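PDB 3KLJ: NADH-rubredoxin oxidoreductase from Clostridium acetobutylicum, which catalyses the NADH-dependent reduction of rubredoxin through a bound FAD, in an electron chain that feeds dioxygen-scavenging enzymes. Local coordinates for residues R184-D189 against A351-V356; L192-K197 against S310-I315. One frame throughout, in Å; residues are numbered along the deposited sequence.

Contact 1. Residues R184-D189 against A351-V356; sequences RQLDRD and AVIGDV
Ala-351 meets the 184-189 segment first, with its methyl group aimed at the loop that leads into helix 188-199. Ala-351 CB lies 3.5 Å from Gln-185 O and 3.7 Å from Leu-186 CD1, so one small side chain touches both a carbonyl and a leucine branch. The carbonyl has its polar partner in Ser-316, whose hydroxyl hydrogen-bonds to it from the neighbouring strand 312-317. Val-352 turns its side chain to the other face of the sheet. With Ile-353 the strand faces the loop again: CG1 lies beside the backbone N (chi1 -51°), and the outstretched chain carries Ile-353 CD1 to Leu-186, 4.0 Å from its CD2. Ile-353 CD1 is also 4.1 Å from Leu-186 CG, and Ile-353 CG1 is the same distance from Leu-186 CD1; leucine and isoleucine cross at about a right angle. Leu-186 thus spreads one branch over Ala-351 and Ile-353 and sets CD2 against the terminal CD1 of the isoleucine. Past Gly-354 the chain swings off, and Asp-355 caps helix 356-367 through Leu-358 N. Asp-187 is likewise an N-cap, its OD2 bonded to Gly-190 N and Tyr-337 OH and its OD1 bridged to Arg-330. The whole is a helix-entry loop packed on one face of the antiparallel sheet in the C-terminal domain, joining it to the NADH-binding domain.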
ATOM      1  N   ARG A 184      13.903   4.110  -1.808  1.00 13.81           N
ATOM      2  CA  ARG A 184      13.014   4.466  -2.916  0.50 14.36           C
ATOM      3  C   ARG A 184      12.502   5.895  -2.770  1.00 14.33           C
ATOM      4  O   ARG A 184      12.051   6.495  -3.739  1.00 14.65           O
ATOM      5  CB  ARG A 184      11.807   3.522  -2.997  0.50 14.44           C
ATOM      6  CG  ARG A 184      12.137   2.033  -2.972  0.50 15.89           C
ATOM      7  CD  ARG A 184      10.864   1.219  -2.828  0.50 17.95           C
ATOM      8  NE  ARG A 184      10.311   0.831  -4.123  0.50 19.79           N
ATOM      9  CZ  ARG A 184      11.036   0.664  -5.223  0.50 20.93           C
ATOM     10  NH1 ARG A 184      12.352   0.845  -5.188  0.50 21.50           N
ATOM     11  NH2 ARG A 184      10.448   0.304  -6.360  0.50 21.62           N
ATOM     12  N   GLN A 185      12.562   6.431  -1.551  1.00 13.63           N
ATOM     13  CA  GLN A 185      11.985   7.756  -1.267  1.00 13.57           C
ATOM     14  C   GLN A 185      13.029   8.809  -0.922  1.00 12.18           C
ATOM     15  O   GLN A 185      12.776  10.007  -1.043  1.00 11.71           O
ATOM     16  CB  GLN A 185      10.961   7.658  -0.127  1.00 14.11           C
ATOM     17  CG  GLN A 185       9.557   7.307  -0.610  1.00 18.51           C
ATOM     18  CD  GLN A 185       9.210   5.854  -0.423  1.00 23.46           C
ATOM     19  OE1 GLN A 185       9.758   5.170   0.445  1.00 27.30           O
ATOM     20  NE2 GLN A 185       8.272   5.373  -1.224  1.00 27.43           N
ATOM     21  N   LEU A 186      14.200   8.344  -0.494  1.00 10.66           N
ATOM     22  CA  LEU A 186      15.256   9.214   0.008  1.00  9.99           C
ATOM     23  C   LEU A 186      16.575   8.934  -0.701  1.00  9.12           C
ATOM     24  O   LEU A 186      16.843   7.790  -1.093  1.00  9.41           O
ATOM     25  CB  LEU A 186      15.437   8.953   1.507  1.00  9.92           C
ATOM     26  CG  LEU A 186      14.823   9.854   2.586  1.00 10.86           C
ATOM     27  CD1 LEU A 186      13.898  10.962   2.059  1.00  9.29           C
ATOM     28  CD2 LEU A 186      14.184   9.059   3.721  1.00  7.48           C
ATOM     29  N   ASP A 187      17.408   9.962  -0.850  1.00  8.47           N
ATOM     30  CA  ASP A 187      18.816   9.730  -1.205  1.00  7.49           C
ATOM     31  C   ASP A 187      19.561   9.176   0.007  1.00  6.71           C
ATOM     32  O   ASP A 187      18.963   8.994   1.079  1.00  5.57           O
ATOM     33  CB  ASP A 187      19.498  10.980  -1.805  1.00  7.99           C
ATOM     34  CG  ASP A 187      19.594  12.165  -0.830  1.00  8.35           C
ATOM     35  OD1 ASP A 187      20.479  13.022  -1.054  1.00  8.18           O
ATOM     36  OD2 ASP A 187      18.811  12.263   0.141  1.00  7.45           O
ATOM     37  N   ARG A 188      20.856   8.895  -0.156  1.00  5.86           N
ATOM     38  CA  ARG A 188      21.628   8.286   0.918  1.00  5.49           C
ATOM     39  C   ARG A 188      21.623   9.166   2.165  1.00  5.19           C
ATOM     40  O   ARG A 188      21.342   8.686   3.268  1.00  5.20           O
ATOM     41  CB  ARG A 188      23.063   7.981   0.469  1.00  5.55           C
ATOM     42  CG  ARG A 188      23.937   7.437   1.575  1.00  4.63           C
ATOM     43  CD  ARG A 188      25.384   7.235   1.106  1.00  5.49           C
ATOM     44  NE  ARG A 188      26.231   6.773   2.198  1.00  3.20           N
ATOM     45  CZ  ARG A 188      26.873   7.580   3.039  1.00  5.17           C
ATOM     46  NH1 ARG A 188      26.759   8.901   2.920  1.00  3.82           N
ATOM     47  NH2 ARG A 188      27.630   7.063   4.008  1.00  3.40           N
ATOM     48  N   ASP A 189      21.936  10.443   1.978  1.00  5.10           N
ATOM     49  CA  ASP A 189      22.043  11.403   3.078  1.00  5.12           C
ATOM     50  C   ASP A 189      20.677  11.584   3.771  1.00  4.73           C
ATOM     51  O   ASP A 189      20.608  11.748   4.986  1.00  4.69           O
ATOM     52  CB  ASP A 189      22.571  12.755   2.573  1.00  5.16           C
ATOM     53  CG  ASP A 189      23.992  12.673   1.977  1.00  6.49           C
ATOM     54  OD1 ASP A 189      24.390  13.608   1.264  1.00  8.38           O
ATOM     55  OD2 ASP A 189      24.724  11.693   2.213  1.00 10.21           O
ATOM     56  N   ALA A 351      12.726  15.416  -1.944  1.00 12.54           N
ATOM     57  CA  ALA A 351      12.201  14.844  -0.718  1.00 12.84           C
ATOM     58  C   ALA A 351      12.497  15.769   0.448  1.00 12.68           C
ATOM     59  O   ALA A 351      13.539  16.430   0.486  1.00 13.33           O
ATOM     60  CB  ALA A 351      12.796  13.434  -0.471  1.00 12.67           C
ATOM     61  N   VAL A 352      11.583  15.821   1.399  1.00 12.52           N
ATOM     62  CA  VAL A 352      11.769  16.632   2.597  1.00 12.70           C
ATOM     63  C   VAL A 352      11.343  15.801   3.787  1.00 13.05           C
ATOM     64  O   VAL A 352      10.259  15.187   3.784  1.00 13.02           O
ATOM     65  CB  VAL A 352      10.939  17.948   2.571  1.00 12.77           C
ATOM     66  CG1 VAL A 352      11.191  18.783   3.824  1.00 12.92           C
ATOM     67  CG2 VAL A 352      11.272  18.786   1.355  1.00 13.06           C
ATOM     68  N   ILE A 353      12.209  15.773   4.788  1.00 12.94           N
ATOM     69  CA  ILE A 353      11.924  15.142   6.064  1.00 13.40           C
ATOM     70  C   ILE A 353      11.709  16.281   7.059  1.00 13.48           C
ATOM     71  O   ILE A 353      12.548  17.174   7.164  1.00 13.62           O
ATOM     72  CB  ILE A 353      13.119  14.254   6.544  1.00 13.46           C
ATOM     73  CG1 ILE A 353      13.573  13.269   5.447  1.00 13.40           C
ATOM     74  CG2 ILE A 353      12.764  13.515   7.845  1.00 12.84           C
ATOM     75  CD1 ILE A 353      14.818  12.421   5.821  1.00 12.93           C
ATOM     76  N   GLY A 354      10.568  16.276   7.745  1.00 13.29           N
ATOM     77  CA  GLY A 354      10.317  17.220   8.829  1.00 13.18           C
ATOM     78  C   GLY A 354       9.773  18.592   8.452  1.00 13.51           C
ATOM     79  O   GLY A 354       9.777  19.499   9.282  1.00 13.73           O
ATOM     80  N   ASP A 355       9.304  18.754   7.216  1.00 13.07           N
ATOM     81  CA  ASP A 355       8.631  19.998   6.801  1.00 13.28           C
ATOM     82  C   ASP A 355       7.654  19.716   5.668  1.00 13.15           C
ATOM     83  O   ASP A 355       7.965  19.901   4.496  1.00 13.28           O
ATOM     84  CB  ASP A 355       9.656  21.073   6.399  1.00 13.28           C
ATOM     85  CG  ASP A 355       9.043  22.470   6.288  1.00 14.46           C
ATOM     86  OD1 ASP A 355       9.827  23.441   6.224  1.00 15.76           O
ATOM     87  OD2 ASP A 355       7.794  22.613   6.261  1.00 16.13           O
ATOM     88  N   VAL A 356       6.467  19.241   6.026  1.00 13.86           N
ATOM     89  CA  VAL A 356       5.463  18.870   5.036  1.00 14.02           C
ATOM     90  C   VAL A 356       5.023  20.069   4.201  1.00 14.10           C
ATOM     91  O   VAL A 356       4.766  19.920   3.003  1.00 14.15           O
ATOM     92  CB  VAL A 356       4.244  18.166   5.690  1.00 13.99           C
ATOM     93  CG1 VAL A 356       3.030  18.170   4.762  1.00 14.31           C
ATOM     94  CG2 VAL A 356       4.603  16.750   6.064  1.00 13.49           C
TER

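Contact 2. Residues L192-K197 against S310-I315; sequences LFLKDK and SGISII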
ATOM      1  N   LEU A 192      20.095   8.403   5.943  1.00  5.19           N
ATOM      2  CA  LEU A 192      20.945   8.421   7.121  1.00  5.56           C
ATOM      3  C   LEU A 192      20.459   9.471   8.117  1.00  6.19           C
ATOM      4  O   LEU A 192      20.517   9.255   9.323  1.00  6.27           O
ATOM      5  CB  LEU A 192      22.418   8.652   6.742  1.00  6.03           C
ATOM      6  CG  LEU A 192      23.098   7.464   6.045  1.00  6.12           C
ATOM      7  CD1 LEU A 192      24.551   7.803   5.738  1.00  6.64           C
ATOM      8  CD2 LEU A 192      23.005   6.162   6.876  1.00  5.06           C
ATOM      9  N   PHE A 193      19.963  10.599   7.610  1.00  6.26           N
ATOM     10  CA  PHE A 193      19.295  11.577   8.457  1.00  6.95           C
ATOM     11  C   PHE A 193      18.136  10.887   9.196  1.00  7.25           C
ATOM     12  O   PHE A 193      18.021  10.991  10.423  1.00  6.89           O
ATOM     13  CB  PHE A 193      18.813  12.770   7.614  1.00  7.46           C
ATOM     14  CG  PHE A 193      18.133  13.857   8.407  1.00  8.64           C
ATOM     15  CD1 PHE A 193      16.761  13.797   8.666  1.00 11.04           C
ATOM     16  CD2 PHE A 193      18.856  14.950   8.872  1.00 10.73           C
ATOM     17  CE1 PHE A 193      16.124  14.806   9.391  1.00 11.76           C
ATOM     18  CE2 PHE A 193      18.229  15.969   9.597  1.00 11.80           C
ATOM     19  CZ  PHE A 193      16.867  15.898   9.860  1.00 10.67           C
ATOM     20  N   LEU A 194      17.298  10.167   8.449  1.00  7.01           N
ATOM     21  CA  LEU A 194      16.188   9.440   9.032  1.00  7.88           C
ATOM     22  C   LEU A 194      16.664   8.357  10.029  1.00  8.48           C
ATOM     23  O   LEU A 194      16.152   8.268  11.146  1.00  8.26           O
ATOM     24  CB  LEU A 194      15.314   8.827   7.921  1.00  8.04           C
ATOM     25  CG  LEU A 194      14.082   8.034   8.366  1.00  8.31           C
ATOM     26  CD1 LEU A 194      13.042   8.979   8.980  1.00 10.09           C
ATOM     27  CD2 LEU A 194      13.479   7.265   7.183  1.00  7.37           C
ATOM     28  N   LYS A 195      17.649   7.554   9.629  1.00  9.34           N
ATOM     29  CA  LYS A 195      18.228   6.535  10.521  1.00 10.16           C
ATOM     30  C   LYS A 195      18.650   7.139  11.871  1.00 11.26           C
ATOM     31  O   LYS A 195      18.356   6.568  12.919  1.00 11.28           O
ATOM     32  CB  LYS A 195      19.430   5.848   9.864  1.00 10.19           C
ATOM     33  CG  LYS A 195      20.032   4.712  10.711  1.00 10.48           C
ATOM     34  CD  LYS A 195      21.404   4.293  10.232  1.00  8.34           C
ATOM     35  CE  LYS A 195      21.976   3.184  11.119  1.00  7.37           C
ATOM     36  NZ  LYS A 195      22.192   3.594  12.543  1.00  6.89           N
ATOM     37  N   ASP A 196      19.323   8.293  11.833  1.00 11.76           N
ATOM     38  CA  ASP A 196      19.771   8.998  13.047  0.50 12.56           C
ATOM     39  C   ASP A 196      18.594   9.396  13.930  1.00 12.85           C
ATOM     40  O   ASP A 196      18.584   9.125  15.133  1.00 13.33           O
ATOM     41  CB  ASP A 196      20.618  10.231  12.680  0.50 12.46           C
ATOM     42  CG  ASP A 196      20.687  11.277  13.805  0.50 12.94           C
ATOM     43  OD1 ASP A 196      20.963  10.921  14.969  0.50 13.90           O
ATOM     44  OD2 ASP A 196      20.482  12.473  13.514  0.50 13.13           O
ATOM     45  N   LYS A 197      17.607  10.052  13.329  1.00 13.17           N
ATOM     46  CA  LYS A 197      16.417  10.490  14.049  1.00 14.14           C
ATOM     47  C   LYS A 197      15.651   9.304  14.658  1.00 14.74           C
ATOM     48  O   LYS A 197      15.146   9.384  15.784  1.00 14.63           O
ATOM     49  CB  LYS A 197      15.490  11.277  13.117  1.00 14.32           C
ATOM     50  CG  LYS A 197      15.973  12.665  12.717  1.00 14.71           C
ATOM     51  CD  LYS A 197      16.114  13.594  13.918  1.00 16.51           C
ATOM     52  CE  LYS A 197      16.423  15.000  13.481  1.00 15.65           C
ATOM     53  NZ  LYS A 197      17.156  15.742  14.548  1.00 18.15           N
ATOM     54  N   SER A 310       7.088   7.719  14.536  1.00 33.38           N
ATOM     55  CA  SER A 310       7.839   8.396  15.594  1.00 32.82           C
ATOM     56  C   SER A 310       7.742   9.921  15.552  1.00 32.21           C
ATOM     57  O   SER A 310       8.618  10.624  16.061  1.00 32.47           O
ATOM     58  CB  SER A 310       9.300   7.936  15.568  1.00 32.93           C
ATOM     59  OG  SER A 310       9.384   6.527  15.696  1.00 33.32           O
ATOM     60  N   GLY A 311       6.661  10.415  14.948  1.00 31.35           N
ATOM     61  CA  GLY A 311       6.428  11.843  14.785  1.00 30.10           C
ATOM     62  C   GLY A 311       7.427  12.511  13.862  1.00 29.19           C
ATOM     63  O   GLY A 311       7.718  13.690  14.034  1.00 29.18           O
ATOM     64  N   ILE A 312       7.956  11.749  12.898  1.00 28.29           N
ATOM     65  CA  ILE A 312       8.871  12.260  11.863  1.00 27.65           C
ATOM     66  C   ILE A 312       8.213  12.144  10.488  1.00 27.23           C
ATOM     67  O   ILE A 312       7.876  11.041  10.042  1.00 27.18           O
ATOM     68  CB  ILE A 312      10.230  11.515  11.830  1.00 27.56           C
ATOM     69  CG1 ILE A 312      10.858  11.462  13.226  1.00 27.51           C
ATOM     70  CG2 ILE A 312      11.183  12.195  10.847  1.00 27.17           C
ATOM     71  CD1 ILE A 312      12.111  10.626  13.301  1.00 27.22           C
ATOM     72  N   SER A 313       8.049  13.281   9.824  1.00 26.07           N
ATOM     73  CA  SER A 313       7.234  13.364   8.618  1.00 25.86           C
ATOM     74  C   SER A 313       8.078  13.408   7.358  1.00 25.70           C
ATOM     75  O   SER A 313       9.113  14.083   7.327  1.00 26.42           O
ATOM     76  CB  SER A 313       6.384  14.625   8.678  1.00 26.17           C
ATOM     77  OG  SER A 313       7.215  15.774   8.724  1.00 26.17           O
ATOM     78  N   ILE A 314       7.625  12.724   6.308  1.00 24.71           N
ATOM     79  CA  ILE A 314       8.374  12.660   5.044  1.00 24.02           C
ATOM     80  C   ILE A 314       7.473  12.873   3.841  1.00 23.08           C
ATOM     81  O   ILE A 314       6.413  12.268   3.749  1.00 22.93           O
ATOM     82  CB  ILE A 314       9.094  11.297   4.866  1.00 23.92           C
ATOM     83  CG1 ILE A 314      10.172  11.122   5.931  1.00 24.13           C
ATOM     84  CG2 ILE A 314       9.714  11.186   3.464  1.00 24.56           C
ATOM     85  CD1 ILE A 314      10.623   9.709   6.107  1.00 24.79           C
ATOM     86  N   ILE A 315       7.877  13.742   2.924  1.00 21.63           N
ATOM     87  CA  ILE A 315       7.256  13.739   1.605  1.00 21.29           C
ATOM     88  C   ILE A 315       8.324  13.582   0.526  1.00 20.22           C
ATOM     89  O   ILE A 315       9.365  14.251   0.554  1.00 19.70           O
ATOM     90  CB  ILE A 315       6.276  14.949   1.319  1.00 21.77           C
ATOM     91  CG1 ILE A 315       6.920  16.028   0.466  1.00 22.53           C
ATOM     92  CG2 ILE A 315       5.638  15.540   2.598  1.00 23.15           C
ATOM     93  CD1 ILE A 315       6.565  15.912  -0.975  1.00 23.48           C
TER
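Lys-197 and Ile-312 make the tightest apolar approach here: Lys-197 CB is 3.4 Å from Ile-312 CD1, closer than carbons usually come. Ile-312 CD1 also lies 4.0 Å from Lys-197 C, and so presses on the root of the lysine and not on its amino end. The remaining apolar contacts belong to Leu-194. Its CG stands anti to the backbone N (chi1 -179°), which carries the two methyls out from the helix towards the strand. Leu-194 CD1 reaches both isoleucines, 3.8 Å from Ile-314 CD1 and 4.2 Å from Ile-312 CG2, and Leu-194 CD2 adds a second touch on Ile-314 CD1 at 3.9 Å. Leu-194 and Ile-314 cross nearly perpendicularly, with the isoleucine's terminal methyl against both leucine branches.

The one polar end to follow is that of Lys-197: the chain bends at chi2 (-62°) and NZ turns from the strand to hydrogen-bond Glu-334 O. Within the helix, Asp-196 N bonds Leu-192 O and Lys-197 N bonds Phe-193 O in the regular pattern.

Over residues 192-197 the helix runs nearly antiparallel to the strand over 312-315, at 164°, with the two short axes 10.7 Å apart. Ile-353 of strand 346-353 borders Phe-193, Ile-312 and Ile-314; Leu-182 and, from strand 306-309, Ile-306 and Leu-307 touch Ile-314; and helix 356-367 packs against Ser-313 and Ile-315 on the sheet's other face.

Contacts 1 and 2 lie about 8 Å apart between centres and join the same two elements: helix 188-199 with its entry loop, and one face of the antiparallel sheet. Strands 346-353 and 312-317 are neighbours there, tied by backbone bonds such as Val-352 N to Ile-315 O, and Ile-353 CG2 packs 3.6 Å from Ile-312 CG2. Contact 1 draws on more buried residues, although contact 2 covers more surface; it adds a backbone carbonyl to its apolar pairs, with the capping Asp-187 close by. Contact 2 uses the helix body, is only partly buried, and ends at a lysine. Leu-186 also touches Leu-194, so the two form one continuous apolar seam.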